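Long-range contacts in DNA polymerase sliding clamp 3 (Sulfolobus tokodaii, PDB 3AIZ), which serves as one subunit of a DNA-encircling ring that tethers DNA polymerase and other processing proteins to DNA during replication: residues Met1-Ile6 and Glu57-Glu62; Glu19-Glu24 and Val203-Met208; Val67-Glu72 and Phe109-Ile114. One frame throughout, in Å; residues are numbered along the deposited sequence.

How the contacts relate
The centre of contact 1 lies about 21 Å from the chain centre, at the surface. Contact 2 is central yet only partly buried; contact 3, also partly buried, lies farther out. Contact 1 is a backbone ladder with salt bridges on one face. Contact 2 joins loops of the two domains by a salt bridge and aromatic packing. Contact 3 sets the end of strand 106-111 and its loop on edge strand 65-70 by one apolar pair and Ile114 on backbone. Contacts 1 and 3, about 6 Å apart between nearest atoms, both reach the five-strand sheet holding 58-60, 2-5 and 106-111. Contacts 2 and 3 touch: Asp23 O probably accepts a hydrogen bond from Leu71 N at 2.8 Å.

Contact 1: Met1-Ile6 and Glu57-Glu62; sequences MRVKVI and EEYNVE
Arg2 and Asn60 exchange two backbone hydrogen bonds, Arg2 N to Asn60 O at 3.2 Å and Asn60 N to Arg2 O at 3.0 Å, which defines a hydrogen-bonded antiparallel pair. Lys4 and Glu58 are the next hydrogen-bonded pair, joined by one bond, Lys4 N to Glu58 O at 2.9 Å; Lys4 O accepts from Glu57 N instead. Val3 and Tyr59 sit between as the non-hydrogen-bonded pair. The N-to-C directions of strands 2-5 and 58-60 lie 165° apart, nearly antiparallel.

Side chains alternate accordingly. On one face Arg2 NH2 meets Glu58 OE1 at 3.0 Å, the oxygen at the guanidinium edge, near its plane but tilted from it; it is met nearly along its C-O axis, the two planes turned 40° apart. Lys4 runs fully extended, with CG anti to the backbone N (chi1 176°), a course that takes it alongside Glu57 and leaves Lys4 NZ 3.3 Å from Glu57 OE1. On the other face Val3 CG2 approaches Tyr59 CD1 to 3.6 Å. Just beyond the ladder, Met1 CB lies 3.5 Å from Val61 CG2.

Outside this shell, Phe29 packs against Met1, Val3, Tyr59 and Val61, while Tyr59 OH bonds Thr30 O. Strand 86-91 flanks strand 2-5, Val3 pairing with Leu89. The chemistry is thus two-sided: charged residues pair in two salt bridges that solvent may weaken, while Val3 is buried against Phe29.

Contact 2: Glu19-Glu24 and Val203-Met208; sequences EEFIDE and VNTSKM
Glu20 reaches across to Asn204 and Lys207, joining the N-terminal and C-terminal domains of the PCNA fold at a type I beta turn, Val203 to Ser206. Glu20 CB lies 3.5 Å from Asn204 CB. CG passes near the carbonyl of Asn204 and the ammonium of Lys207. A bend at chi2 (-75°) then lays the carboxylate over the Asn204 amide, the planes 25° apart and stacked, with Glu20 OE1 3.8 Å from Asn204 OD1. At the tip, Glu20 OE2 receives Lys207 NZ at 3.1 Å, a salt bridge approaching on the anti side of the carboxylate, 16° out of its plane. A bound sulfate about 3 Å from the Lys207 side chain gives that residue an anion neighbour as well, although the ion probably comes from the crystallisation liquor.

Beside these polar groups the Phe21 ring packs obliquely on Asn204 and Thr205. Phe21 CZ meets Thr205 CG2 at 3.6 Å, and the ring is steeply inclined to the Asn204 amide. Thr205 turns its hydroxyl to Val202 O and Tyr229 OH. The turn itself is closed from within: Val203 O accepts from both Ser206 N and Ser206 OG, each at 2.9 Å, the hydroxyl approaching nearly along the C=O axis.

Contact 3: Val67-Glu72 and Phe109-Ile114; sequences VGVKLE and FTFPSI
The end of interface strand 106-111, and the start of the connecting loop that follows it, pack on edge strand 65-70 of a different sheet: Val69 meets Phe111, and Ile114 lies against the backbone beside it. The end-to-end directions of Val67-Lys70 and Phe111-Ile114 lie 101° apart, so they meet almost crosswise and not as a ladder.

Val69 CG2 approaches Phe111 CB to 3.6 Å and Phe111 CG to 4.0 Å, an oblique approach. Phe111 also packs on Phe74 and Val77 of helix 71-78 and on Ile97 and Val99 of strand 97-102, which flanks strand 106-111. The second point of contact is backbone against side chain. Ile114 has CG1 between backbone N and carbonyl carbon (chi1 54°), and from there CD1 reaches the Val69-Lys70 peptide link, near Val69 C and Lys70 N. Gly68, with no side chain, leaves its carbonyl carbon 3.9 Å from Ile114 CG1. Val67 CG2 and Ser113 OG come only to 4.2 Å.

Val67 and Val69 are backbone hydrogen-bonded to Leu27 and Ile25 of strand 24-29, while Phe109 and Thr110 form an antiparallel beta ladder with a strand of a neighbouring PCNA2 subunit. The strand leaving that interface here runs into the interdomain connecting loop and packs on the first domain, as in PCNA rings.

Contact 1: Met1-Ile6 and Glu57-Glu62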
ATOM      1  N   MET C   1     -37.671 -22.994  26.908  1.00 64.66           N
ATOM      2  CA  MET C   1     -38.271 -22.032  25.990  1.00 61.32           C
ATOM      3  C   MET C   1     -37.751 -22.200  24.565  1.00 57.38           C
ATOM      4  O   MET C   1     -36.782 -22.921  24.331  1.00 55.97           O
ATOM      5  CB  MET C   1     -38.039 -20.599  26.483  1.00 61.13           C
ATOM      6  CG  MET C   1     -36.696 -20.369  27.165  1.00 58.44           C
ATOM      7  SD  MET C   1     -35.274 -20.656  26.093  1.00 64.63           S
ATOM      8  CE  MET C   1     -35.624 -19.524  24.751  1.00 48.41           C
ATOM      9  N   ARG C   2     -38.404 -21.531  23.620  1.00 56.66           N
ATOM     10  CA  ARG C   2     -38.018 -21.607  22.215  1.00 55.13           C
ATOM     11  C   ARG C   2     -38.184 -20.255  21.526  1.00 56.00           C
ATOM     12  O   ARG C   2     -39.287 -19.712  21.458  1.00 58.49           O
ATOM     13  CB  ARG C   2     -38.838 -22.676  21.490  1.00 59.12           C
ATOM     14  CG  ARG C   2     -38.422 -22.908  20.046  1.00 65.23           C
ATOM     15  CD  ARG C   2     -39.233 -24.027  19.413  1.00 73.61           C
ATOM     16  NE  ARG C   2     -38.832 -24.286  18.033  1.00 77.44           N
ATOM     17  CZ  ARG C   2     -39.335 -23.650  16.978  1.00 81.47           C
ATOM     18  NH1 ARG C   2     -38.913 -23.951  15.757  1.00 75.76           N
ATOM     19  NH2 ARG C   2     -40.260 -22.713  17.144  1.00 75.78           N
ATOM     20  N   VAL C   3     -37.080 -19.721  21.011  1.00 52.47           N
ATOM     21  CA  VAL C   3     -37.072 -18.396  20.402  1.00 48.76           C
ATOM     22  C   VAL C   3     -36.419 -18.422  19.020  1.00 46.65           C
ATOM     23  O   VAL C   3     -35.478 -19.180  18.783  1.00 45.31           O
ATOM     24  CB  VAL C   3     -36.338 -17.381  21.304  1.00 48.14           C
ATOM     25  CG1 VAL C   3     -36.177 -16.052  20.596  1.00 49.07           C
ATOM     26  CG2 VAL C   3     -37.085 -17.202  22.617  1.00 48.49           C
ATOM     27  N   LYS C   4     -36.921 -17.592  18.110  1.00 47.63           N
ATOM     28  CA  LYS C   4     -36.396 -17.539  16.749  1.00 47.51           C
ATOM     29  C   LYS C   4     -36.062 -16.116  16.306  1.00 48.09           C
ATOM     30  O   LYS C   4     -36.897 -15.215  16.388  1.00 47.48           O
ATOM     31  CB  LYS C   4     -37.387 -18.167  15.767  1.00 52.31           C
ATOM     32  CG  LYS C   4     -36.963 -18.067  14.309  1.00 52.94           C
ATOM     33  CD  LYS C   4     -38.036 -18.608  13.379  1.00 58.50           C
ATOM     34  CE  LYS C   4     -37.608 -18.509  11.923  1.00 60.43           C
ATOM     35  NZ  LYS C   4     -38.648 -19.045  11.000  1.00 61.75           N
ATOM     36  N   VAL C   5     -34.835 -15.927  15.830  1.00 48.39           N
ATOM     37  CA  VAL C   5     -34.389 -14.635  15.324  1.00 48.00           C
ATOM     38  C   VAL C   5     -34.186 -14.701  13.817  1.00 50.32           C
ATOM     39  O   VAL C   5     -33.627 -15.669  13.305  1.00 54.49           O
ATOM     40  CB  VAL C   5     -33.061 -14.206  15.973  1.00 46.29           C
ATOM     41  CG1 VAL C   5     -32.555 -12.914  15.349  1.00 46.39           C
ATOM     42  CG2 VAL C   5     -33.227 -14.053  17.474  1.00 47.26           C
ATOM     43  N   ILE C   6     -34.636 -13.672  13.106  1.00 49.65           N
ATOM     44  CA  ILE C   6     -34.459 -13.626  11.658  1.00 55.83           C
ATOM     45  C   ILE C   6     -33.118 -13.003  11.271  1.00 54.17           C
ATOM     46  O   ILE C   6     -32.262 -13.673  10.695  1.00 53.88           O
ATOM     47  CB  ILE C   6     -35.609 -12.877  10.961  1.00 62.73           C
ATOM     48  CG1 ILE C   6     -36.917 -13.655  11.121  1.00 61.32           C
ATOM     49  CG2 ILE C   6     -35.294 -12.674   9.487  1.00 64.64           C
ATOM     50  CD1 ILE C   6     -38.103 -13.010  10.436  1.00 67.77           C
ATOM     51  N   GLU C  57     -39.193 -13.140  15.746  1.00 60.02           N
ATOM     52  CA  GLU C  57     -40.296 -13.586  14.906  1.00 62.24           C
ATOM     53  C   GLU C  57     -41.159 -14.567  15.690  1.00 61.81           C
ATOM     54  O   GLU C  57     -42.384 -14.572  15.566  1.00 68.03           O
ATOM     55  CB  GLU C  57     -39.774 -14.248  13.631  1.00 61.36           C
ATOM     56  CG  GLU C  57     -40.870 -14.737  12.700  1.00 67.03           C
ATOM     57  CD  GLU C  57     -40.330 -15.551  11.540  1.00 75.14           C
ATOM     58  OE1 GLU C  57     -39.101 -15.762  11.482  1.00 74.79           O
ATOM     59  OE2 GLU C  57     -41.137 -15.983  10.689  1.00 75.84           O
ATOM     60  N   GLU C  58     -40.507 -15.397  16.500  1.00 54.55           N
ATOM     61  CA  GLU C  58     -41.204 -16.344  17.360  1.00 55.29           C
ATOM     62  C   GLU C  58     -40.641 -16.272  18.773  1.00 56.48           C
ATOM     63  O   GLU C  58     -39.428 -16.325  18.971  1.00 54.89           O
ATOM     64  CB  GLU C  58     -41.073 -17.769  16.820  1.00 56.06           C
ATOM     65  CG  GLU C  58     -41.716 -17.985  15.458  1.00 68.44           C
ATOM     66  CD  GLU C  58     -41.553 -19.407  14.952  1.00 75.61           C
ATOM     67  OE1 GLU C  58     -40.984 -20.242  15.688  1.00 74.55           O
ATOM     68  OE2 GLU C  58     -41.992 -19.690  13.817  1.00 72.51           O
ATOM     69  N   TYR C  59     -41.529 -16.148  19.755  1.00 56.63           N
ATOM     70  CA  TYR C  59     -41.119 -16.069  21.151  1.00 51.14           C
ATOM     71  C   TYR C  59     -42.051 -16.900  22.025  1.00 55.30           C
ATOM     72  O   TYR C  59     -43.201 -16.526  22.252  1.00 57.85           O
ATOM     73  CB  TYR C  59     -41.109 -14.613  21.623  1.00 51.22           C
ATOM     74  CG  TYR C  59     -40.388 -14.399  22.935  1.00 49.75           C
ATOM     75  CD1 TYR C  59     -39.022 -14.150  22.964  1.00 47.81           C
ATOM     76  CD2 TYR C  59     -41.071 -14.446  24.143  1.00 45.88           C
ATOM     77  CE1 TYR C  59     -38.357 -13.954  24.158  1.00 44.21           C
ATOM     78  CE2 TYR C  59     -40.413 -14.251  25.343  1.00 47.27           C
ATOM     79  CZ  TYR C  59     -39.056 -14.006  25.344  1.00 45.00           C
ATOM     80  OH  TYR C  59     -38.395 -13.812  26.535  1.00 44.62           O
ATOM     81  N   ASN C  60     -41.547 -18.028  22.512  1.00 54.70           N
ATOM     82  CA  ASN C  60     -42.356 -18.937  23.314  1.00 58.15           C
ATOM     83  C   ASN C  60     -41.730 -19.233  24.673  1.00 62.96           C
ATOM     84  O   ASN C  60     -41.001 -20.212  24.832  1.00 64.43           O
ATOM     85  CB  ASN C  60     -42.598 -20.244  22.552  1.00 64.10           C
ATOM     86  CG  ASN C  60     -43.492 -21.207  23.312  1.00 72.42           C
ATOM     87  OD1 ASN C  60     -44.106 -20.844  24.316  1.00 69.19           O
ATOM     88  ND2 ASN C  60     -43.571 -22.443  22.831  1.00 75.69           N
ATOM     89  N   VAL C  61     -42.021 -18.380  25.651  1.00 61.84           N
ATOM     90  CA  VAL C  61     -41.524 -18.574  27.008  1.00 62.52           C
ATOM     91  C   VAL C  61     -42.681 -18.630  27.999  1.00 65.16           C
ATOM     92  O   VAL C  61     -43.284 -17.604  28.317  1.00 66.01           O
ATOM     93  CB  VAL C  61     -40.562 -17.449  27.426  1.00 54.82           C
ATOM     94  CG1 VAL C  61     -40.054 -17.687  28.840  1.00 53.81           C
ATOM     95  CG2 VAL C  61     -39.404 -17.351  26.448  1.00 51.41           C
ATOM     96  N   GLU C  62     -42.988 -19.829  28.483  1.00 65.54           N
ATOM     97  CA  GLU C  62     -44.091 -20.012  29.423  1.00 70.28           C
ATOM     98  C   GLU C  62     -43.793 -19.374  30.778  1.00 69.65           C
ATOM     99  O   GLU C  62     -44.541 -18.518  31.246  1.00 68.36           O
ATOM    100  CB  GLU C  62     -44.432 -21.497  29.579  1.00 76.07           C
ATOM    101  CG  GLU C  62     -43.238 -22.395  29.865  1.00 83.52           C
ATOM    102  CD  GLU C  62     -43.622 -23.862  29.954  1.00 92.42           C
ATOM    103  OE1 GLU C  62     -44.821 -24.176  29.795  1.00 88.62           O
ATOM    104  OE2 GLU C  62     -42.725 -24.702  30.183  1.00 95.91           O
TER

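Contact 2: Glu19-Glu24 and Val203-Met208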
ATOM      1  N   GLU C  19     -18.590  -9.401  24.819  1.00 36.77           N
ATOM      2  CA  GLU C  19     -17.315 -10.087  25.010  1.00 40.33           C
ATOM      3  C   GLU C  19     -16.245  -9.130  25.521  1.00 39.95           C
ATOM      4  O   GLU C  19     -15.338  -9.529  26.252  1.00 37.26           O
ATOM      5  CB  GLU C  19     -16.843 -10.736  23.708  1.00 42.42           C
ATOM      6  CG  GLU C  19     -17.470 -12.083  23.410  1.00 43.14           C
ATOM      7  CD  GLU C  19     -16.913 -12.711  22.146  1.00 50.72           C
ATOM      8  OE1 GLU C  19     -16.705 -11.976  21.156  1.00 48.22           O
ATOM      9  OE2 GLU C  19     -16.687 -13.941  22.141  1.00 52.89           O
ATOM     10  N   GLU C  20     -16.361  -7.866  25.129  1.00 39.75           N
ATOM     11  CA  GLU C  20     -15.396  -6.847  25.519  1.00 38.99           C
ATOM     12  C   GLU C  20     -15.467  -6.548  27.013  1.00 37.99           C
ATOM     13  O   GLU C  20     -14.516  -6.025  27.593  1.00 39.80           O
ATOM     14  CB  GLU C  20     -15.635  -5.561  24.725  1.00 39.24           C
ATOM     15  CG  GLU C  20     -15.613  -5.739  23.212  1.00 40.92           C
ATOM     16  CD  GLU C  20     -14.211  -5.927  22.659  1.00 43.76           C
ATOM     17  OE1 GLU C  20     -13.240  -5.848  23.440  1.00 41.29           O
ATOM     18  OE2 GLU C  20     -14.082  -6.149  21.436  1.00 43.07           O
ATOM     19  N   PHE C  21     -16.592  -6.885  27.634  1.00 36.35           N
ATOM     20  CA  PHE C  21     -16.827  -6.527  29.030  1.00 38.67           C
ATOM     21  C   PHE C  21     -16.860  -7.720  29.984  1.00 41.33           C
ATOM     22  O   PHE C  21     -16.261  -7.674  31.059  1.00 42.54           O
ATOM     23  CB  PHE C  21     -18.122  -5.721  29.158  1.00 37.31           C
ATOM     24  CG  PHE C  21     -18.111  -4.434  28.388  1.00 37.43           C
ATOM     25  CD1 PHE C  21     -18.555  -4.393  27.077  1.00 34.30           C
ATOM     26  CD2 PHE C  21     -17.648  -3.267  28.972  1.00 34.79           C
ATOM     27  CE1 PHE C  21     -18.542  -3.210  26.364  1.00 32.48           C
ATOM     28  CE2 PHE C  21     -17.631  -2.081  28.264  1.00 33.70           C
ATOM     29  CZ  PHE C  21     -18.079  -2.053  26.958  1.00 32.83           C
ATOM     30  N   ILE C  22     -17.559  -8.782  29.598  1.00 40.99           N
ATOM     31  CA  ILE C  22     -17.760  -9.914  30.495  1.00 41.20           C
ATOM     32  C   ILE C  22     -17.465 -11.266  29.847  1.00 42.34           C
ATOM     33  O   ILE C  22     -17.488 -11.399  28.624  1.00 40.07           O
ATOM     34  CB  ILE C  22     -19.189  -9.920  31.066  1.00 38.23           C
ATOM     35  CG1 ILE C  22     -20.215  -9.976  29.934  1.00 40.27           C
ATOM     36  CG2 ILE C  22     -19.421  -8.686  31.917  1.00 36.60           C
ATOM     37  CD1 ILE C  22     -21.642  -9.816  30.407  1.00 40.00           C
ATOM     38  N   ASP C  23     -17.192 -12.264  30.683  1.00 45.39           N
ATOM     39  CA  ASP C  23     -16.867 -13.608  30.213  1.00 46.91           C
ATOM     40  C   ASP C  23     -18.099 -14.503  30.154  1.00 47.07           C
ATOM     41  O   ASP C  23     -18.314 -15.215  29.172  1.00 50.76           O
ATOM     42  CB  ASP C  23     -15.808 -14.249  31.114  1.00 48.02           C
ATOM     43  CG  ASP C  23     -14.456 -13.573  30.997  1.00 60.14           C
ATOM     44  OD1 ASP C  23     -14.219 -12.882  29.981  1.00 58.64           O
ATOM     45  OD2 ASP C  23     -13.629 -13.738  31.919  1.00 64.89           O
ATOM     46  N   GLU C  24     -18.899 -14.472  31.213  1.00 45.95           N
ATOM     47  CA  GLU C  24     -20.123 -15.261  31.277  1.00 40.09           C
ATOM     48  C   GLU C  24     -21.339 -14.347  31.301  1.00 42.47           C
ATOM     49  O   GLU C  24     -21.360 -13.348  32.018  1.00 48.07           O
ATOM     50  CB  GLU C  24     -20.114 -16.163  32.515  1.00 39.84           C
ATOM     51  CG  GLU C  24     -21.444 -16.855  32.810  1.00 45.29           C
ATOM     52  CD  GLU C  24     -22.389 -16.003  33.646  1.00 54.73           C
ATOM     53  OE1 GLU C  24     -21.910 -15.284  34.551  1.00 55.89           O
ATOM     54  OE2 GLU C  24     -23.615 -16.057  33.403  1.00 47.93           O
ATOM     55  N   VAL C 203     -15.305   2.915  23.788  1.00 36.02           N
ATOM     56  CA  VAL C 203     -14.935   2.370  22.488  1.00 34.45           C
ATOM     57  C   VAL C 203     -15.451   0.949  22.270  1.00 34.96           C
ATOM     58  O   VAL C 203     -15.931   0.615  21.187  1.00 36.20           O
ATOM     59  CB  VAL C 203     -13.408   2.389  22.290  1.00 36.70           C
ATOM     60  CG1 VAL C 203     -13.023   1.581  21.066  1.00 47.08           C
ATOM     61  CG2 VAL C 203     -12.910   3.821  22.176  1.00 36.27           C
ATOM     62  N   ASN C 204     -15.356   0.120  23.304  1.00 35.46           N
ATOM     63  CA  ASN C 204     -15.739  -1.285  23.200  1.00 34.72           C
ATOM     64  C   ASN C 204     -17.227  -1.521  22.936  1.00 32.54           C
ATOM     65  O   ASN C 204     -17.671  -2.666  22.853  1.00 37.63           O
ATOM     66  CB  ASN C 204     -15.292  -2.057  24.445  1.00 37.45           C
ATOM     67  CG  ASN C 204     -13.786  -2.242  24.508  1.00 38.22           C
ATOM     68  OD1 ASN C 204     -13.084  -2.061  23.514  1.00 38.47           O
ATOM     69  ND2 ASN C 204     -13.284  -2.609  25.682  1.00 38.37           N
ATOM     70  N   THR C 205     -17.993  -0.444  22.804  1.00 30.21           N
ATOM     71  CA  THR C 205     -19.418  -0.563  22.509  1.00 30.79           C
ATOM     72  C   THR C 205     -19.695  -0.302  21.032  1.00 30.17           C
ATOM     73  O   THR C 205     -20.844  -0.324  20.591  1.00 29.42           O
ATOM     74  CB  THR C 205     -20.267   0.402  23.368  1.00 30.17           C
ATOM     75  OG1 THR C 205     -20.000   1.757  22.984  1.00 28.71           O
ATOM     76  CG2 THR C 205     -19.948   0.226  24.842  1.00 31.36           C
ATOM     77  N   SER C 206     -18.631  -0.060  20.272  1.00 29.83           N
ATOM     78  CA  SER C 206     -18.750   0.271  18.854  1.00 32.45           C
ATOM     79  C   SER C 206     -19.373  -0.849  18.018  1.00 35.58           C
ATOM     80  O   SER C 206     -20.028  -0.584  17.009  1.00 37.31           O
ATOM     81  CB  SER C 206     -17.384   0.660  18.283  1.00 34.97           C
ATOM     82  OG  SER C 206     -16.416  -0.345  18.537  1.00 38.38           O
ATOM     83  N   LYS C 207     -19.174  -2.096  18.432  1.00 35.83           N
ATOM     84  CA  LYS C 207     -19.726  -3.230  17.696  1.00 34.46           C
ATOM     85  C   LYS C 207     -21.242  -3.349  17.845  1.00 37.30           C
ATOM     86  O   LYS C 207     -21.825  -4.382  17.514  1.00 39.30           O
ATOM     87  CB  LYS C 207     -19.035  -4.539  18.094  1.00 36.59           C
ATOM     88  CG  LYS C 207     -17.800  -4.857  17.258  1.00 40.36           C
ATOM     89  CD  LYS C 207     -17.155  -6.175  17.667  1.00 43.24           C
ATOM     90  CE  LYS C 207     -16.126  -5.980  18.769  1.00 47.57           C
ATOM     91  NZ  LYS C 207     -16.716  -5.391  20.002  1.00 50.92           N
ATOM     92  N   MET C 208     -21.874  -2.292  18.348  1.00 35.17           N
ATOM     93  CA  MET C 208     -23.330  -2.219  18.401  1.00 33.30           C
ATOM     94  C   MET C 208     -23.860  -1.566  17.129  1.00 32.93           C
ATOM     95  O   MET C 208     -25.068  -1.404  16.954  1.00 31.60           O
ATOM     96  CB  MET C 208     -23.792  -1.430  19.629  1.00 30.20           C
ATOM     97  CG  MET C 208     -23.614  -2.157  20.953  1.00 32.00           C
ATOM     98  SD  MET C 208     -24.679  -3.605  21.117  1.00 36.26           S
ATOM     99  CE  MET C 208     -26.286  -2.879  20.803  1.00 28.03           C
TER

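Contact 3: Val67-Glu72 and Phe109-Ile114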
ATOM      1  N   VAL C  67     -30.581 -18.986  32.000  1.00 40.60           N
ATOM      2  CA  VAL C  67     -29.561 -19.921  31.550  1.00 42.86           C
ATOM      3  C   VAL C  67     -28.257 -19.195  31.245  1.00 40.21           C
ATOM      4  O   VAL C  67     -28.164 -18.442  30.277  1.00 44.74           O
ATOM      5  CB  VAL C  67     -30.023 -20.726  30.316  1.00 42.50           C
ATOM      6  CG1 VAL C  67     -30.707 -19.817  29.308  1.00 45.10           C
ATOM      7  CG2 VAL C  67     -28.846 -21.455  29.685  1.00 45.35           C
ATOM      8  N   GLY C  68     -27.254 -19.415  32.086  1.00 41.32           N
ATOM      9  CA  GLY C  68     -25.950 -18.814  31.882  1.00 43.33           C
ATOM     10  C   GLY C  68     -25.117 -19.631  30.916  1.00 39.68           C
ATOM     11  O   GLY C  68     -25.312 -20.837  30.786  1.00 41.01           O
ATOM     12  N   VAL C  69     -24.184 -18.973  30.237  1.00 39.11           N
ATOM     13  CA  VAL C  69     -23.327 -19.652  29.276  1.00 44.21           C
ATOM     14  C   VAL C  69     -22.052 -18.858  29.013  1.00 41.03           C
ATOM     15  O   VAL C  69     -22.083 -17.631  28.931  1.00 44.53           O
ATOM     16  CB  VAL C  69     -24.063 -19.893  27.941  1.00 44.56           C
ATOM     17  CG1 VAL C  69     -24.510 -18.571  27.332  1.00 38.49           C
ATOM     18  CG2 VAL C  69     -23.177 -20.662  26.974  1.00 45.73           C
ATOM     19  N   LYS C  70     -20.929 -19.562  28.893  1.00 41.36           N
ATOM     20  CA  LYS C  70     -19.665 -18.922  28.555  1.00 43.14           C
ATOM     21  C   LYS C  70     -19.815 -18.167  27.238  1.00 43.38           C
ATOM     22  O   LYS C  70     -20.098 -18.762  26.200  1.00 44.22           O
ATOM     23  CB  LYS C  70     -18.547 -19.961  28.447  1.00 43.80           C
ATOM     24  CG  LYS C  70     -17.180 -19.370  28.139  1.00 45.85           C
ATOM     25  CD  LYS C  70     -16.141 -20.457  27.917  1.00 48.31           C
ATOM     26  CE  LYS C  70     -14.788 -19.861  27.557  1.00 55.55           C
ATOM     27  NZ  LYS C  70     -13.789 -20.909  27.205  1.00 59.69           N
ATOM     28  N   LEU C  71     -19.626 -16.853  27.288  1.00 39.19           N
ATOM     29  CA  LEU C  71     -19.898 -15.995  26.139  1.00 39.09           C
ATOM     30  C   LEU C  71     -19.013 -16.296  24.927  1.00 39.04           C
ATOM     31  O   LEU C  71     -19.452 -16.162  23.787  1.00 37.96           O
ATOM     32  CB  LEU C  71     -19.775 -14.523  26.537  1.00 38.34           C
ATOM     33  CG  LEU C  71     -20.321 -13.497  25.542  1.00 37.84           C
ATOM     34  CD1 LEU C  71     -21.791 -13.754  25.260  1.00 34.64           C
ATOM     35  CD2 LEU C  71     -20.116 -12.090  26.070  1.00 40.10           C
ATOM     36  N   GLU C  72     -17.770 -16.701  25.174  1.00 40.03           N
ATOM     37  CA  GLU C  72     -16.829 -16.964  24.088  1.00 46.38           C
ATOM     38  C   GLU C  72     -17.310 -18.080  23.158  1.00 46.32           C
ATOM     39  O   GLU C  72     -17.300 -17.932  21.936  1.00 41.78           O
ATOM     40  CB  GLU C  72     -15.445 -17.309  24.640  1.00 49.71           C
ATOM     41  CG  GLU C  72     -14.407 -17.582  23.561  1.00 54.61           C
ATOM     42  CD  GLU C  72     -13.094 -18.092  24.126  1.00 67.05           C
ATOM     43  OE1 GLU C  72     -12.922 -18.053  25.363  1.00 66.13           O
ATOM     44  OE2 GLU C  72     -12.236 -18.532  23.331  1.00 70.93           O
ATOM     45  N   PHE C 109     -25.643 -26.290  17.707  1.00 34.37           N
ATOM     46  CA  PHE C 109     -24.611 -26.322  18.734  1.00 31.93           C
ATOM     47  C   PHE C 109     -25.259 -26.356  20.114  1.00 34.35           C
ATOM     48  O   PHE C 109     -26.341 -25.805  20.316  1.00 36.48           O
ATOM     49  CB  PHE C 109     -23.703 -25.097  18.625  1.00 31.86           C
ATOM     50  CG  PHE C 109     -22.896 -25.042  17.361  1.00 29.06           C
ATOM     51  CD1 PHE C 109     -23.446 -24.545  16.192  1.00 28.56           C
ATOM     52  CD2 PHE C 109     -21.579 -25.470  17.345  1.00 28.97           C
ATOM     53  CE1 PHE C 109     -22.704 -24.488  15.031  1.00 28.93           C
ATOM     54  CE2 PHE C 109     -20.831 -25.414  16.187  1.00 28.75           C
ATOM     55  CZ  PHE C 109     -21.394 -24.923  15.028  1.00 28.99           C
ATOM     56  N   THR C 110     -24.596 -27.003  21.065  1.00 32.56           N
ATOM     57  CA  THR C 110     -25.099 -27.068  22.430  1.00 34.94           C
ATOM     58  C   THR C 110     -24.012 -26.704  23.432  1.00 37.30           C
ATOM     59  O   THR C 110     -22.870 -27.140  23.309  1.00 38.09           O
ATOM     60  CB  THR C 110     -25.661 -28.462  22.763  1.00 35.42           C
ATOM     61  OG1 THR C 110     -26.944 -28.617  22.144  1.00 34.65           O
ATOM     62  CG2 THR C 110     -25.813 -28.629  24.265  1.00 44.11           C
ATOM     63  N   PHE C 111     -24.375 -25.897  24.421  1.00 44.39           N
ATOM     64  CA  PHE C 111     -23.427 -25.471  25.440  1.00 43.25           C
ATOM     65  C   PHE C 111     -23.887 -25.924  26.817  1.00 42.21           C
ATOM     66  O   PHE C 111     -25.078 -25.882  27.124  1.00 44.92           O
ATOM     67  CB  PHE C 111     -23.262 -23.951  25.409  1.00 40.72           C
ATOM     68  CG  PHE C 111     -22.933 -23.408  24.049  1.00 41.72           C
ATOM     69  CD1 PHE C 111     -23.936 -22.942  23.215  1.00 42.72           C
ATOM     70  CD2 PHE C 111     -21.624 -23.373  23.600  1.00 42.62           C
ATOM     71  CE1 PHE C 111     -23.638 -22.444  21.959  1.00 41.45           C
ATOM     72  CE2 PHE C 111     -21.319 -22.876  22.345  1.00 42.46           C
ATOM     73  CZ  PHE C 111     -22.328 -22.411  21.523  1.00 40.53           C
ATOM     74  N   PRO C 112     -22.940 -26.368  27.654  1.00 42.50           N
ATOM     75  CA  PRO C 112     -23.267 -26.786  29.018  1.00 45.68           C
ATOM     76  C   PRO C 112     -23.662 -25.581  29.860  1.00 47.70           C
ATOM     77  O   PRO C 112     -23.130 -24.489  29.650  1.00 44.50           O
ATOM     78  CB  PRO C 112     -21.945 -27.365  29.524  1.00 44.49           C
ATOM     79  CG  PRO C 112     -20.904 -26.635  28.747  1.00 44.09           C
ATOM     80  CD  PRO C 112     -21.496 -26.464  27.378  1.00 42.89           C
ATOM     81  N   SER C 113     -24.589 -25.772  30.790  1.00 49.43           N
ATOM     82  CA  SER C 113     -24.988 -24.695  31.684  1.00 47.71           C
ATOM     83  C   SER C 113     -23.944 -24.493  32.774  1.00 48.99           C
ATOM     84  O   SER C 113     -23.282 -25.441  33.202  1.00 45.92           O
ATOM     85  CB  SER C 113     -26.354 -24.983  32.307  1.00 54.51           C
ATOM     86  OG  SER C 113     -27.366 -24.995  31.317  1.00 61.49           O
ATOM     87  N   ILE C 114     -23.795 -23.247  33.212  1.00 47.33           N
ATOM     88  CA  ILE C 114     -22.834 -22.909  34.254  1.00 48.40           C
ATOM     89  C   ILE C 114     -23.488 -22.032  35.314  1.00 44.19           C
ATOM     90  O   ILE C 114     -24.567 -21.481  35.095  1.00 44.64           O
ATOM     91  CB  ILE C 114     -21.612 -22.182  33.669  1.00 46.54           C
ATOM     92  CG1 ILE C 114     -22.058 -20.961  32.864  1.00 43.46           C
ATOM     93  CG2 ILE C 114     -20.802 -23.122  32.790  1.00 42.30           C
ATOM     94  CD1 ILE C 114     -20.927 -20.265  32.142  1.00 45.63           C
TER